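PDB 2IMP: lactaldehyde dehydrogenase from Escherichia coli, which oxidises L-lactaldehyde irreversibly to L-lactate with NAD(+), acts well on glycolaldehyde and L-glyceraldehyde too, and serves in L-fucose and L-rhamnose degradation. Local coordinates for residues I127-D130 with N135-L138; E307-V312 with P367-D372. All blocks are in the same frame, centred on the assembly; numbering follows the deposited sequence.

Contact 1. Residues I127-D130 with N135-L138; sequences IQSD and NILL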
# COMPACT_ATOMS: atom_id res chain seq x y z
N ILE A 127 -10.57 2.75 -6.40
CA ILE A 127 -10.51 4.17 -6.13
C ILE A 127 -11.85 4.91 -6.06
O ILE A 127 -12.71 4.73 -6.92
CB ILE A 127 -9.64 4.86 -7.20
CG1 ILE A 127 -8.28 4.17 -7.28
CG2 ILE A 127 -9.48 6.34 -6.90
CD1 ILE A 127 -7.50 4.49 -8.55
N GLN A 128 -12.01 5.72 -5.02
CA GLN A 128 -13.22 6.51 -4.87
C GLN A 128 -13.42 7.48 -6.04
O GLN A 128 -12.48 8.17 -6.45
CB GLN A 128 -13.18 7.33 -3.57
CG GLN A 128 -13.22 6.52 -2.29
CD GLN A 128 -14.47 5.67 -2.17
OE1 GLN A 128 -15.59 6.20 -2.19
NE2 GLN A 128 -14.30 4.36 -2.04
N SER A 129 -14.63 7.51 -6.58
CA SER A 129 -14.93 8.40 -7.68
C SER A 129 -15.73 9.65 -7.25
O SER A 129 -16.39 9.62 -6.22
CB SER A 129 -15.74 7.65 -8.74
OG SER A 129 -16.28 8.55 -9.69
N ASP A 130 -15.64 10.73 -8.02
CA ASP A 130 -16.42 11.93 -7.72
C ASP A 130 -17.87 11.78 -8.25
O ASP A 130 -18.77 12.54 -7.87
CB ASP A 130 -15.80 13.17 -8.38
CG ASP A 130 -14.49 13.59 -7.75
OD1 ASP A 130 -14.02 12.91 -6.82
OD2 ASP A 130 -13.93 14.62 -8.18
N ASN A 135 -17.77 3.25 -10.01
CA ASN A 135 -16.65 2.53 -9.41
C ASN A 135 -15.40 2.62 -10.30
O ASN A 135 -15.46 2.31 -11.49
CB ASN A 135 -16.98 1.05 -9.22
CG ASN A 135 -17.81 0.78 -7.99
OD1 ASN A 135 -17.43 1.14 -6.87
ND2 ASN A 135 -18.96 0.13 -8.18
N ILE A 136 -14.29 3.05 -9.72
CA ILE A 136 -13.05 3.12 -10.46
C ILE A 136 -12.15 1.94 -10.08
O ILE A 136 -11.57 1.91 -9.00
CB ILE A 136 -12.31 4.44 -10.19
CG1 ILE A 136 -13.18 5.63 -10.60
CG2 ILE A 136 -11.01 4.47 -10.98
CD1 ILE A 136 -12.59 6.98 -10.22
N LEU A 137 -12.08 0.97 -10.98
CA LEU A 137 -11.29 -0.23 -10.75
C LEU A 137 -9.95 -0.23 -11.48
O LEU A 137 -9.90 -0.18 -12.70
CB LEU A 137 -12.08 -1.47 -11.17
CG LEU A 137 -13.50 -1.60 -10.61
CD1 LEU A 137 -14.17 -2.82 -11.20
CD2 LEU A 137 -13.44 -1.69 -9.09
N LEU A 138 -8.87 -0.29 -10.71
CA LEU A 138 -7.54 -0.32 -11.28
C LEU A 138 -6.91 -1.73 -11.21
O LEU A 138 -6.46 -2.19 -10.16
CB LEU A 138 -6.64 0.71 -10.59
CG LEU A 138 -5.21 0.88 -11.12
CD1 LEU A 138 -4.72 2.31 -10.87
CD2 LEU A 138 -4.29 -0.14 -10.44
O HOH W 1 -15.29 3.22 -6.46

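Contact 2. Residues E307-V312 with P367-D372; sequences EAMQAV and PTLLLD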
# COMPACT_ATOMS: atom_id res chain seq x y z
N GLU A 307 47.34 -4.75 4.08
CA GLU A 307 47.65 -6.10 4.55
C GLU A 307 46.59 -7.12 4.11
O GLU A 307 46.91 -8.26 3.75
CB GLU A 307 47.79 -6.12 6.07
CG GLU A 307 48.98 -5.34 6.60
CD GLU A 307 48.99 -5.24 8.11
OE1 GLU A 307 48.96 -6.30 8.78
OE2 GLU A 307 49.03 -4.10 8.63
N ALA A 308 45.33 -6.70 4.14
CA ALA A 308 44.24 -7.57 3.72
C ALA A 308 44.33 -7.96 2.24
O ALA A 308 44.09 -9.11 1.87
CB ALA A 308 42.90 -6.89 3.99
N MET A 309 44.71 -7.00 1.40
CA MET A 309 44.84 -7.26 -0.03
C MET A 309 46.04 -8.13 -0.42
O MET A 309 46.01 -8.79 -1.47
CB MET A 309 44.88 -5.94 -0.79
CG MET A 309 43.57 -5.19 -0.78
SD MET A 309 43.69 -3.68 -1.73
CE MET A 309 44.09 -2.55 -0.44
N GLN A 310 47.09 -8.13 0.40
CA GLN A 310 48.25 -8.96 0.11
C GLN A 310 47.90 -10.46 0.23
O GLN A 310 48.42 -11.29 -0.52
CB GLN A 310 49.40 -8.65 1.07
CG GLN A 310 50.40 -7.64 0.54
CD GLN A 310 51.76 -7.75 1.23
OE1 GLN A 310 52.45 -8.75 1.11
NE2 GLN A 310 52.12 -6.71 1.98
N ALA A 311 47.02 -10.76 1.17
CA ALA A 311 46.56 -12.12 1.43
C ALA A 311 45.64 -12.68 0.32
O ALA A 311 45.39 -13.88 0.26
CB ALA A 311 45.85 -12.18 2.77
N VAL A 312 45.14 -11.78 -0.52
CA VAL A 312 44.27 -12.18 -1.62
C VAL A 312 45.02 -12.91 -2.75
O VAL A 312 45.78 -12.29 -3.49
CB VAL A 312 43.54 -10.95 -2.23
CG1 VAL A 312 42.77 -11.36 -3.47
CG2 VAL A 312 42.59 -10.35 -1.20
N PRO A 367 45.65 -7.86 -7.19
CA PRO A 367 44.90 -6.91 -6.38
C PRO A 367 45.76 -5.63 -6.32
O PRO A 367 46.92 -5.67 -5.90
CB PRO A 367 44.80 -7.61 -5.03
CG PRO A 367 44.69 -9.04 -5.43
CD PRO A 367 45.75 -9.16 -6.51
N THR A 368 45.20 -4.52 -6.75
CA THR A 368 45.94 -3.27 -6.78
C THR A 368 45.39 -2.17 -5.87
O THR A 368 44.20 -1.87 -5.87
CB THR A 368 46.02 -2.74 -8.21
OG1 THR A 368 46.65 -3.73 -9.04
CG2 THR A 368 46.80 -1.44 -8.27
N LEU A 369 46.28 -1.59 -5.07
CA LEU A 369 45.93 -0.51 -4.17
C LEU A 369 46.58 0.82 -4.57
O LEU A 369 47.81 0.94 -4.60
CB LEU A 369 46.33 -0.86 -2.74
CG LEU A 369 46.07 0.21 -1.69
CD1 LEU A 369 44.60 0.56 -1.66
CD2 LEU A 369 46.53 -0.29 -0.33
N LEU A 370 45.75 1.82 -4.89
CA LEU A 370 46.26 3.12 -5.28
C LEU A 370 46.01 4.22 -4.25
O LEU A 370 44.88 4.43 -3.81
CB LEU A 370 45.66 3.52 -6.63
CG LEU A 370 45.88 2.53 -7.78
CD1 LEU A 370 45.21 3.05 -9.04
CD2 LEU A 370 47.37 2.33 -8.01
N LEU A 371 47.07 4.91 -3.86
CA LEU A 371 46.96 5.99 -2.89
C LEU A 371 47.21 7.39 -3.50
O LEU A 371 47.50 7.51 -4.69
CB LEU A 371 47.93 5.75 -1.72
CG LEU A 371 47.84 4.38 -1.03
CD1 LEU A 371 48.69 4.40 0.25
CD2 LEU A 371 46.39 4.05 -0.68
N ASP A 372 47.08 8.43 -2.69
CA ASP A 372 47.26 9.79 -3.17
C ASP A 372 46.47 10.08 -4.46
O ASP A 372 46.92 10.84 -5.33
CB ASP A 372 48.75 10.09 -3.40
CG ASP A 372 49.54 10.06 -2.12
OD1 ASP A 372 49.05 10.61 -1.11
OD2 ASP A 372 50.66 9.51 -2.12

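Contact 1. Residues I127-D130 with N135-L138
Ile-127 and Ile-136 face each other across an antiparallel beta-hairpin, part of the small sheet through which aldehyde dehydrogenases assemble into oligomers. They form a hydrogen-bonded pair at the point where the first strand passes into the loop. Ile-127 N gives a nearly straight bond to Ile-136 O (2.9 Å, 166° at the hydrogen). The return bond is replaced by a water, which donates to Ile-127 O at 3.0 Å and to Asn-135 OD1 at 3.0 Å while accepting only weakly from Ile-136 N. The amide side chain of Asn-135 suits this spot beside the loop because its OD1 takes a hydrogen from the inserted water.

The side chain of Ile-136 can be followed outward. Its CB lies 3.3 Å from Ile-127 O and 4.0 Å from Ile-127 CB. CG2 stays beside the same Ile-127 CB, whereas CG1, set anti to the carbonyl carbon (chi1 -60°), turns toward the loop and comes 3.8 Å from Ser-129 CB. An extended chi2 of 174° then carries CD1 onward to the backbone and CB of Ser-129. Beta-branched isoleucine thus fills the strand pair with one arm and reaches the turn with the other. Val-474 and Tyr-476 of strand 470-478 also touch it. An alanine in place of Ile-136 is likely to open a gap beside Ser-129 and Ile-127 CB, leaving that part of the loop less firmly held.

Serine suits its position by offering carbon to Ile-136 while its OG bonds to Glu-134 OE1 and Arg-131 N. Gln-446 of the third subunit receives the loop, its NE2 bonding to Gln-128 O and Asp-130 OD1. Further along the hairpin, Ile-127 CD1 meets Leu-138 CD1 at 4.2 Å.

Contact 2. Residues E307-V312 with P367-D372
The C-terminal end of helix 298-310 packs here on strand 368-371, within the alpha/beta catalytic domain of the aldehyde dehydrogenase. Met-309, in the last turn of the helix, and Val-312, three residues on, meet Leu-369 and Pro-367, which point to the same side of the extended segment. The contact between the segments is apolar.

Met-309 does most of the reaching. Its chain leaves the helix extended, with chi2 at -179°, and then bends at chi3 (-94°), which turns the terminal methyl onto Leu-369. The two side chains cross at about a right angle. SD passes 4.0 Å from Leu-369 CB, and CE sits against the fork of the leucine, 3.3 Å from Leu-369 CD2 and 3.4 Å from Leu-369 CD1, closer than carbons usually pack. An unbranched, flexible methionine suits a place where a helix must send a slender apolar arm across to a sheet; leucine meets it with two methyls. Leu-389 of strand 388-394 also touches Met-309, and Val-391 touches Leu-369.

Val-312 brings its CG1, anti to the backbone N (chi1 173°), to 3.6 Å from Pro-367 CG. Pro-367 CB lies 3.9 Å from Met-309 O, so the compact ring lies against both the last helical turn and the valine. Phe-314 also packs on this proline, while nearer the start of the helix Tyr-298 and Val-302 touch Leu-371. Apolar side chains of a helix laid in this way on those of one face of a sheet are typical of helix-on-sheet packing in alpha/beta domains.

Overall arrangement
Following the chain from its N terminus, contact 1 comes first and closes a short hairpin: only four residues separate 127-130 from 135-138, joining strand 123-127 to strand 134-149. Contact 2 opens much later and spans 54 residues, including helix 331-346 and strand 350-353, before 367-372 returns to the end of helix 298-310. The two loops neither nest nor cross. They lie on opposite sides of the chain's centre, with nearest atoms about 49 Å apart. Contact 1 belongs to an arm set among neighbouring subunits of the tetramer, whereas contact 2 ties helix to sheet inside a single subunit.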